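Local coordinates for structural polyprotein, VP3 (Israeli acute paralysis virus, PDB 5CDD) that probably serves as a structural capsid protein, building the shell of the virus particle together with the other pieces cut from its polyprotein, at residues V93-Y98 with A135-R140; P63-V68 with S257-K262; S277-V282 with L296-Q301. One frame throughout, in Å; residues are numbered along the deposited sequence.

Contact 1. Residues V93-Y98 with A135-R140; sequences VGMPCY and ATMCYR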
loop_
_atom_site.group_PDB
_atom_site.type_symbol
_atom_site.label_atom_id
_atom_site.label_comp_id
_atom_site.label_asym_id
_atom_site.label_seq_id
_atom_site.Cartn_x
_atom_site.Cartn_y
_atom_site.Cartn_z
ATOM N N VAL B 93 -11.509 -53.315 21.171
ATOM C CA VAL B 93 -11.008 -51.978 21.454
ATOM C C VAL B 93 -10.997 -51.150 20.175
ATOM O O VAL B 93 -10.232 -51.428 19.260
ATOM C CB VAL B 93 -9.580 -52.029 22.032
ATOM C CG1 VAL B 93 -9.049 -50.621 22.240
ATOM C CG2 VAL B 93 -9.586 -52.786 23.347
ATOM N N GLY B 94 -11.853 -50.137 20.112
ATOM C CA GLY B 94 -11.914 -49.299 18.928
ATOM C C GLY B 94 -13.042 -48.292 19.011
ATOM O O GLY B 94 -14.033 -48.516 19.708
ATOM N N MET B 95 -12.898 -47.184 18.292
ATOM C CA MET B 95 -13.906 -46.132 18.301
ATOM C C MET B 95 -15.197 -46.526 17.581
ATOM O O MET B 95 -16.287 -46.167 18.023
ATOM C CB MET B 95 -13.326 -44.851 17.692
ATOM C CG MET B 95 -14.019 -43.580 18.155
ATOM S SD MET B 95 -13.069 -42.092 17.779
ATOM C CE MET B 95 -14.109 -41.313 16.550
ATOM N N PRO B 96 -15.093 -47.264 16.458
ATOM C CA PRO B 96 -16.286 -47.686 15.712
ATOM C C PRO B 96 -17.186 -48.596 16.549
ATOM O O PRO B 96 -16.760 -49.129 17.574
ATOM C CB PRO B 96 -15.700 -48.423 14.511
ATOM C CG PRO B 96 -14.384 -47.753 14.310
ATOM C CD PRO B 96 -13.872 -47.629 15.719
ATOM N N CYS B 97 -18.427 -48.778 16.110
ATOM C CA CYS B 97 -19.358 -49.631 16.838
ATOM C C CYS B 97 -19.123 -51.093 16.464
ATOM O O CYS B 97 -18.840 -51.405 15.308
ATOM C CB CYS B 97 -20.801 -49.234 16.525
ATOM S SG CYS B 97 -21.978 -49.815 17.765
ATOM N N TYR B 98 -19.242 -51.985 17.443
ATOM C CA TYR B 98 -19.015 -53.406 17.206
ATOM C C TYR B 98 -20.224 -54.287 17.503
ATOM O O TYR B 98 -20.280 -55.439 17.068
ATOM C CB TYR B 98 -17.822 -53.881 18.039
ATOM C CG TYR B 98 -17.982 -53.640 19.522
ATOM C CD1 TYR B 98 -18.812 -54.450 20.298
ATOM C CD2 TYR B 98 -17.320 -52.584 20.150
ATOM C CE1 TYR B 98 -18.982 -54.215 21.661
ATOM C CE2 TYR B 98 -17.484 -52.339 21.511
ATOM C CZ TYR B 98 -18.316 -53.158 22.259
ATOM O OH TYR B 98 -18.483 -52.919 23.602
ATOM N N ALA B 135 -7.505 -42.861 18.067
ATOM C CA ALA B 135 -7.821 -42.305 19.375
ATOM C C ALA B 135 -7.464 -43.217 20.538
ATOM O O ALA B 135 -7.098 -44.378 20.357
ATOM C CB ALA B 135 -9.305 -41.956 19.435
ATOM N N THR B 136 -7.566 -42.661 21.741
ATOM C CA THR B 136 -7.295 -43.395 22.965
ATOM C C THR B 136 -8.653 -43.832 23.490
ATOM O O THR B 136 -9.466 -43.002 23.894
ATOM C CB THR B 136 -6.611 -42.500 24.017
ATOM O OG1 THR B 136 -5.314 -42.111 23.545
ATOM C CG2 THR B 136 -6.464 -43.241 25.333
ATOM N N MET B 137 -8.907 -45.136 23.465
ATOM C CA MET B 137 -10.180 -45.663 23.928
ATOM C C MET B 137 -10.230 -45.791 25.440
ATOM O O MET B 137 -9.321 -46.348 26.057
ATOM C CB MET B 137 -10.451 -47.020 23.280
ATOM C CG MET B 137 -10.522 -46.961 21.763
ATOM S SD MET B 137 -11.585 -45.618 21.187
ATOM C CE MET B 137 -13.178 -46.143 21.818
ATOM N N CYS B 138 -11.299 -45.270 26.032
ATOM C CA CYS B 138 -11.465 -45.319 27.476
ATOM C C CYS B 138 -12.670 -46.160 27.866
ATOM O O CYS B 138 -13.736 -46.067 27.253
ATOM C CB CYS B 138 -11.615 -43.907 28.031
ATOM S SG CYS B 138 -10.206 -42.846 27.669
ATOM N N TYR B 139 -12.487 -46.978 28.896
ATOM C CA TYR B 139 -13.539 -47.858 29.383
ATOM C C TYR B 139 -13.587 -47.823 30.905
ATOM O O TYR B 139 -12.552 -47.912 31.563
ATOM C CB TYR B 139 -13.263 -49.292 28.918
ATOM C CG TYR B 139 -13.139 -49.440 27.418
ATOM C CD1 TYR B 139 -14.272 -49.508 26.610
ATOM C CD2 TYR B 139 -11.886 -49.487 26.802
ATOM C CE1 TYR B 139 -14.165 -49.621 25.225
ATOM C CE2 TYR B 139 -11.768 -49.597 25.413
ATOM C CZ TYR B 139 -12.913 -49.664 24.633
ATOM O OH TYR B 139 -12.811 -49.764 23.261
ATOM N N ARG B 140 -14.785 -47.675 31.462
ATOM C CA ARG B 140 -14.947 -47.671 32.910
ATOM C C ARG B 140 -15.742 -48.911 33.281
ATOM O O ARG B 140 -16.858 -49.103 32.804
ATOM C CB ARG B 140 -15.682 -46.416 33.381
ATOM C CG ARG B 140 -15.852 -46.330 34.892
ATOM C CD ARG B 140 -16.126 -44.894 35.334
ATOM N NE ARG B 140 -17.369 -44.359 34.783
ATOM C CZ ARG B 140 -18.571 -44.519 35.325
ATOM N NH1 ARG B 140 -18.705 -45.200 36.449
ATOM N NH2 ARG B 140 -19.637 -43.999 34.736
#
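The aromatic ring of Y139 presents an edge to the loop at V93 and G94: V93 CG1 lies close to the ring plane, 4.3 Å from Y139 CE2. Beyond that edge the phenol oxygen reaches the backbone, where G94 N donates to Y139 OH over 3.3 Å. At 150° this bond is fairly bent as well as long, and it is a weak one. The case illustrates a loop from one sheet fitted against a strand of the other mainly by apolar side chains, with one weak polar bond added.

M137 carries most of the remaining packing. Its chain folds at chi2 (-48°) and chi3 (-64°), which curls the thioether along the loop backbone instead of pointing it straight across. M137 CG faces V93 CG1 at 4.0 Å, the two side chains sliding past each other in opposite directions. Farther out, the sulfur packs beside the next residue, M95 CB lying 4.0 Å from M137 SD, and the terminal methyl lies by the G94 carbonyl. That carbonyl oxygen also accepts a hydrogen bond from K262. A second methionine closes the row, M95 SD resting 4.1 Å from A135 CB before the rest of its side chain leads away.

In the Rhv-type jelly roll this joins the two sheets, since the loop follows strand 90-92 of one and strand 132-144 belongs to the other. V93 still bonds through its backbone to G236 in strand 236-247. M95 continues onto A127 of helix 122-127 and V267 of strand 267-270, while M137 and Y139 lean on K262 of the adjacent strand 255-265.

Contact 2. Residues P63-V68 with S257-K262; sequences PAVKHV and SIVVWK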
loop_
_atom_site.group_PDB
_atom_site.type_symbol
_atom_site.label_atom_id
_atom_site.label_comp_id
_atom_site.label_asym_id
_atom_site.label_seq_id
_atom_site.Cartn_x
_atom_site.Cartn_y
_atom_site.Cartn_z
ATOM N N PRO B 63 -19.601 -40.240 28.068
ATOM C CA PRO B 63 -19.667 -41.660 28.429
ATOM C C PRO B 63 -21.023 -42.301 28.145
ATOM O O PRO B 63 -22.062 -41.643 28.209
ATOM C CB PRO B 63 -19.348 -41.652 29.924
ATOM C CG PRO B 63 -18.533 -40.405 30.102
ATOM C CD PRO B 63 -19.286 -39.422 29.249
ATOM N N ALA B 64 -21.001 -43.594 27.837
ATOM C CA ALA B 64 -22.222 -44.339 27.555
ATOM C C ALA B 64 -22.028 -45.806 27.931
ATOM O O ALA B 64 -20.929 -46.348 27.802
ATOM C CB ALA B 64 -22.587 -44.218 26.082
ATOM N N VAL B 65 -23.097 -46.445 28.398
ATOM C CA VAL B 65 -23.040 -47.849 28.794
ATOM C C VAL B 65 -23.245 -48.784 27.605
ATOM O O VAL B 65 -24.237 -48.680 26.884
ATOM C CB VAL B 65 -24.114 -48.173 29.850
ATOM C CG1 VAL B 65 -23.987 -49.605 30.291
ATOM C CG2 VAL B 65 -23.957 -47.274 31.039
ATOM N N LYS B 66 -22.303 -49.701 27.408
ATOM C CA LYS B 66 -22.388 -50.659 26.318
ATOM C C LYS B 66 -22.740 -52.052 26.831
ATOM O O LYS B 66 -23.375 -52.837 26.123
ATOM C CB LYS B 66 -21.063 -50.706 25.548
ATOM C CG LYS B 66 -20.772 -49.472 24.703
ATOM C CD LYS B 66 -21.692 -49.377 23.488
ATOM C CE LYS B 66 -21.471 -50.525 22.514
ATOM N NZ LYS B 66 -22.324 -50.415 21.298
ATOM N N HIS B 67 -22.339 -52.355 28.064
ATOM C CA HIS B 67 -22.611 -53.665 28.643
ATOM C C HIS B 67 -22.999 -53.645 30.117
ATOM O O HIS B 67 -22.563 -52.785 30.880
ATOM C CB HIS B 67 -21.388 -54.570 28.491
ATOM C CG HIS B 67 -20.871 -54.666 27.092
ATOM N ND1 HIS B 67 -21.624 -55.168 26.055
ATOM C CD2 HIS B 67 -19.676 -54.318 26.559
ATOM C CE1 HIS B 67 -20.916 -55.125 24.940
ATOM N NE2 HIS B 67 -19.730 -54.613 25.219
ATOM N N VAL B 68 -23.825 -54.614 30.496
ATOM C CA VAL B 68 -24.266 -54.797 31.872
ATOM C C VAL B 68 -24.229 -56.312 32.056
ATOM O O VAL B 68 -25.247 -56.993 31.934
ATOM C CB VAL B 68 -25.707 -54.287 32.105
ATOM C CG1 VAL B 68 -26.106 -54.525 33.552
ATOM C CG2 VAL B 68 -25.796 -52.805 31.786
ATOM N N SER B 257 -23.481 -57.163 39.109
ATOM C CA SER B 257 -23.534 -56.703 37.735
ATOM C C SER B 257 -22.268 -55.935 37.408
ATOM O O SER B 257 -21.729 -55.216 38.251
ATOM C CB SER B 257 -24.754 -55.811 37.516
ATOM O OG SER B 257 -25.949 -56.538 37.728
ATOM N N ILE B 258 -21.785 -56.113 36.187
ATOM C CA ILE B 258 -20.591 -55.419 35.736
ATOM C C ILE B 258 -20.998 -54.457 34.628
ATOM O O ILE B 258 -21.344 -54.876 33.524
ATOM C CB ILE B 258 -19.539 -56.402 35.198
ATOM C CG1 ILE B 258 -19.207 -57.435 36.273
ATOM C CG2 ILE B 258 -18.281 -55.647 34.789
ATOM C CD1 ILE B 258 -18.233 -58.486 35.825
ATOM N N VAL B 259 -20.977 -53.166 34.938
ATOM C CA VAL B 259 -21.344 -52.145 33.966
ATOM C C VAL B 259 -20.097 -51.647 33.243
ATOM O O VAL B 259 -19.061 -51.410 33.867
ATOM C CB VAL B 259 -22.041 -50.952 34.653
ATOM C CG1 VAL B 259 -22.507 -49.948 33.611
ATOM C CG2 VAL B 259 -23.216 -51.446 35.474
ATOM N N VAL B 260 -20.200 -51.494 31.927
ATOM C CA VAL B 260 -19.076 -51.031 31.125
ATOM C C VAL B 260 -19.418 -49.772 30.336
ATOM O O VAL B 260 -20.337 -49.774 29.517
ATOM C CB VAL B 260 -18.619 -52.117 30.130
ATOM C CG1 VAL B 260 -17.415 -51.626 29.342
ATOM C CG2 VAL B 260 -18.285 -53.397 30.877
ATOM N N TRP B 261 -18.674 -48.700 30.595
ATOM C CA TRP B 261 -18.879 -47.433 29.903
ATOM C C TRP B 261 -17.807 -47.270 28.833
ATOM O O TRP B 261 -16.684 -47.748 28.996
ATOM C CB TRP B 261 -18.799 -46.261 30.883
ATOM C CG TRP B 261 -19.871 -46.260 31.930
ATOM C CD1 TRP B 261 -19.979 -47.107 32.998
ATOM C CD2 TRP B 261 -20.986 -45.365 32.012
ATOM N NE1 TRP B 261 -21.093 -46.792 33.741
ATOM C CE2 TRP B 261 -21.729 -45.727 33.158
ATOM C CE3 TRP B 261 -21.431 -44.291 31.228
ATOM C CZ2 TRP B 261 -22.894 -45.053 33.540
ATOM C CZ3 TRP B 261 -22.590 -43.620 31.609
ATOM C CH2 TRP B 261 -23.307 -44.004 32.755
ATOM N N LYS B 262 -18.153 -46.591 27.743
ATOM C CA LYS B 262 -17.211 -46.384 26.650
ATOM C C LYS B 262 -17.193 -44.949 26.130
ATOM O O LYS B 262 -18.234 -44.298 26.029
ATOM C CB LYS B 262 -17.542 -47.337 25.496
ATOM C CG LYS B 262 -16.672 -47.154 24.262
ATOM C CD LYS B 262 -17.099 -48.081 23.134
ATOM C CE LYS B 262 -16.233 -47.879 21.899
ATOM N NZ LYS B 262 -16.581 -48.818 20.798
#
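V260 O is approached by two neighbours from the strand beside it. K66 N gives it a nearly straight hydrogen bond (2.9 Å) that meets the carbonyl almost head on, and V65 CA adds a CH...O contact at 3.4 Å from V260 O. K66 and H67 both face V260, a classic beta bulge that moves the antiparallel register by one residue. Past the bulge V260 N returns a bond to H67 O (2.9 Å), with the donor tilted 27° out of the carbonyl plane. Before it, K262 N binds A64 O at 2.8 Å.

The two faces of this pair differ in chemistry. On one, the indole of W261 has a methyl over its centre: V65 CG2 sits 3.4 Å from the centroid of the six-membered ring, only 12° off the normal, a CH-pi contact. The other branch of the same valine, CG1, is anti to the backbone N (chi1 -177°) and meets V259 CG1 at 3.7 Å. P63 CB approaches the indole obliquely near CE3. The opposite face carries polar side chains, their ends buried. V260 packs on H67 CB near the plane of the imidazole, whose NE2 is hydrogen-bonded to Y98. K66, bent at chi2 and chi3, and the extended K262 both salt-bridge to the carboxylate of E124, which probably offsets part of their mutual repulsion; K66 NZ also bonds S99.

Strand 255-265 is flanked by 64-72 and by 132-144, the neighbours expected within the BIDG sheet of a picornavirus-like jelly roll. Its backbone bonds W261 to R140, V259 to T142 and S257 to V144, and the R140 guanidinium makes a cation-pi contact with W261. T117 of a neighbouring subunit covers V65 and W261.

Contact 3. Residues S277-V282 with L296-Q301; sequences SGPTQV and LNVELQ
The C-terminal arm of this jelly-roll capsid protein, which contains an Asx turn at N297, runs back past the loop ahead of strand 282-283, so that L296 meets Q281 and V298 meets P279. The touching parts travel in roughly opposing directions, 145° apart, without pairing as strands. What joins them is side-chain packing, a worked example of a terminal arm packed by two small patches, one apolar and one an amide against a leucine.

In the first patch the flat amide of Q281 crosses the branched end of L296, with Q281 CD 3.7 Å from L296 CG. The glutamine chain is extended, CG anti to the backbone N (chi1 170°), which carries the amide out to the leucine; its NE2 is hydrogen-bonded to E294 O, just before the arm segment. In the second, V298 CG1 is set against the proline ring, 3.7 Å from P279 CD, and also lies 3.5 Å from S277 O. The same ring touches the preceding carbonyl, P279 CG lying 3.7 Å from N297 O.

The site lies at a subunit interface. T280 OG1 bonds G74 O of a neighbouring subunit, V282 extends a beta ladder into that chain, and V298 packs on K60 of another subunit.

Within the arm, E299 N closes the Asx turn on N297 OD1 at 3.0 Å in a fairly straight bond, the donor tilted 23° from the carboxamide plane.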
loop_
_atom_site.group_PDB
_atom_site.type_symbol
_atom_site.label_atom_id
_atom_site.label_comp_id
_atom_site.label_asym_id
_atom_site.label_seq_id
_atom_site.Cartn_x
_atom_site.Cartn_y
_atom_site.Cartn_z
ATOM N N SER B 277 -21.007 -48.975 2.965
ATOM C CA SER B 277 -21.554 -49.070 1.616
ATOM C C SER B 277 -22.839 -48.268 1.470
ATOM O O SER B 277 -23.294 -48.010 0.355
ATOM C CB SER B 277 -21.829 -50.532 1.263
ATOM O OG SER B 277 -22.811 -51.084 2.123
ATOM N N GLY B 278 -23.426 -47.883 2.598
ATOM C CA GLY B 278 -24.652 -47.110 2.560
ATOM C C GLY B 278 -24.495 -45.770 3.251
ATOM O O GLY B 278 -23.475 -45.519 3.893
ATOM N N PRO B 279 -25.487 -44.877 3.131
ATOM C CA PRO B 279 -25.407 -43.561 3.772
ATOM C C PRO B 279 -25.587 -43.718 5.273
ATOM O O PRO B 279 -26.158 -44.709 5.724
ATOM C CB PRO B 279 -26.581 -42.800 3.155
ATOM C CG PRO B 279 -26.837 -43.518 1.860
ATOM C CD PRO B 279 -26.665 -44.953 2.255
ATOM N N THR B 280 -25.095 -42.760 6.050
ATOM C CA THR B 280 -25.284 -42.836 7.491
ATOM C C THR B 280 -26.791 -42.707 7.672
ATOM O O THR B 280 -27.424 -41.861 7.039
ATOM C CB THR B 280 -24.589 -41.674 8.236
ATOM O OG1 THR B 280 -25.042 -40.422 7.708
ATOM C CG2 THR B 280 -23.084 -41.773 8.090
ATOM N N GLN B 281 -27.372 -43.555 8.511
ATOM C CA GLN B 281 -28.810 -43.511 8.735
ATOM C C GLN B 281 -29.162 -43.804 10.179
ATOM O O GLN B 281 -28.576 -44.682 10.806
ATOM C CB GLN B 281 -29.519 -44.508 7.814
ATOM C CG GLN B 281 -30.993 -44.708 8.127
ATOM C CD GLN B 281 -31.697 -45.561 7.089
ATOM O OE1 GLN B 281 -31.182 -46.597 6.666
ATOM N NE2 GLN B 281 -32.889 -45.137 6.683
ATOM N N VAL B 282 -30.127 -43.055 10.700
ATOM C CA VAL B 282 -30.572 -43.223 12.075
ATOM C C VAL B 282 -31.761 -44.173 12.131
ATOM O O VAL B 282 -32.754 -43.978 11.428
ATOM C CB VAL B 282 -30.998 -41.877 12.683
ATOM C CG1 VAL B 282 -31.494 -42.088 14.099
ATOM C CG2 VAL B 282 -29.828 -40.905 12.657
ATOM N N LEU B 296 -32.790 -46.754 2.826
ATOM C CA LEU B 296 -32.132 -45.803 1.935
ATOM C C LEU B 296 -31.170 -46.512 0.988
ATOM O O LEU B 296 -30.599 -47.548 1.329
ATOM C CB LEU B 296 -31.361 -44.757 2.745
ATOM C CG LEU B 296 -32.145 -43.942 3.775
ATOM C CD1 LEU B 296 -31.213 -42.936 4.432
ATOM C CD2 LEU B 296 -33.310 -43.232 3.107
ATOM N N ASN B 297 -30.996 -45.946 -0.204
ATOM C CA ASN B 297 -30.101 -46.518 -1.202
ATOM C C ASN B 297 -29.020 -45.513 -1.592
ATOM O O ASN B 297 -28.986 -44.392 -1.080
ATOM C CB ASN B 297 -30.897 -46.940 -2.444
ATOM C CG ASN B 297 -31.671 -45.790 -3.062
ATOM O OD1 ASN B 297 -31.086 -44.831 -3.565
ATOM N ND2 ASN B 297 -32.995 -45.882 -3.024
ATOM N N VAL B 298 -28.133 -45.925 -2.493
ATOM C CA VAL B 298 -27.053 -45.065 -2.959
ATOM C C VAL B 298 -27.184 -44.826 -4.461
ATOM O O VAL B 298 -26.185 -44.716 -5.174
ATOM C CB VAL B 298 -25.671 -45.694 -2.665
ATOM C CG1 VAL B 298 -25.452 -45.771 -1.164
ATOM C CG2 VAL B 298 -25.582 -47.083 -3.283
ATOM N N GLU B 299 -28.428 -44.737 -4.930
ATOM C CA GLU B 299 -28.715 -44.525 -6.346
ATOM C C GLU B 299 -28.746 -43.056 -6.741
ATOM O O GLU B 299 -29.404 -42.237 -6.100
ATOM C CB GLU B 299 -30.070 -45.127 -6.722
ATOM C CG GLU B 299 -30.249 -46.606 -6.428
ATOM C CD GLU B 299 -31.661 -47.074 -6.741
ATOM O OE1 GLU B 299 -31.980 -48.253 -6.474
ATOM O OE2 GLU B 299 -32.458 -46.258 -7.256
ATOM N N LEU B 300 -28.035 -42.733 -7.812
ATOM C CA LEU B 300 -28.011 -41.378 -8.332
ATOM C C LEU B 300 -29.001 -41.440 -9.488
ATOM O O LEU B 300 -29.615 -42.487 -9.708
ATOM C CB LEU B 300 -26.602 -41.037 -8.823
ATOM C CG LEU B 300 -25.547 -41.082 -7.712
ATOM C CD1 LEU B 300 -24.157 -41.010 -8.285
ATOM C CD2 LEU B 300 -25.778 -39.938 -6.765
ATOM N N GLN B 301 -29.180 -40.343 -10.216
ATOM C CA GLN B 301 -30.113 -40.366 -11.340
ATOM C C GLN B 301 -29.454 -39.899 -12.644
ATOM O O GLN B 301 -30.177 -39.849 -13.667
ATOM C CB GLN B 301 -31.338 -39.490 -11.042
ATOM C CG GLN B 301 -31.790 -39.431 -9.571
ATOM C CD GLN B 301 -32.270 -40.758 -9.013
ATOM O OE1 GLN B 301 -32.657 -41.655 -9.761
ATOM N NE2 GLN B 301 -32.266 -40.879 -7.686
#

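In the fold
Contacts 1 and 2 are buried and share a sheet, because strands 132-144 and 255-265 are neighbours in it. They also touch directly, through polar side chains of contact 2 that reach the loop of contact 1, their centres being about 12 Å apart. Contact 2 is built on backbone bonds between strands of one sheet, whereas contact 1 relies on methionine, valine and tyrosine packing between a loop and a strand. Contact 3 stands apart at the surface, about 11 Å from contact 1 and 13 Å from contact 2 at the nearest atoms. Its irregular segments pack through small side-chain patches, and other subunits supply much of their surroundings.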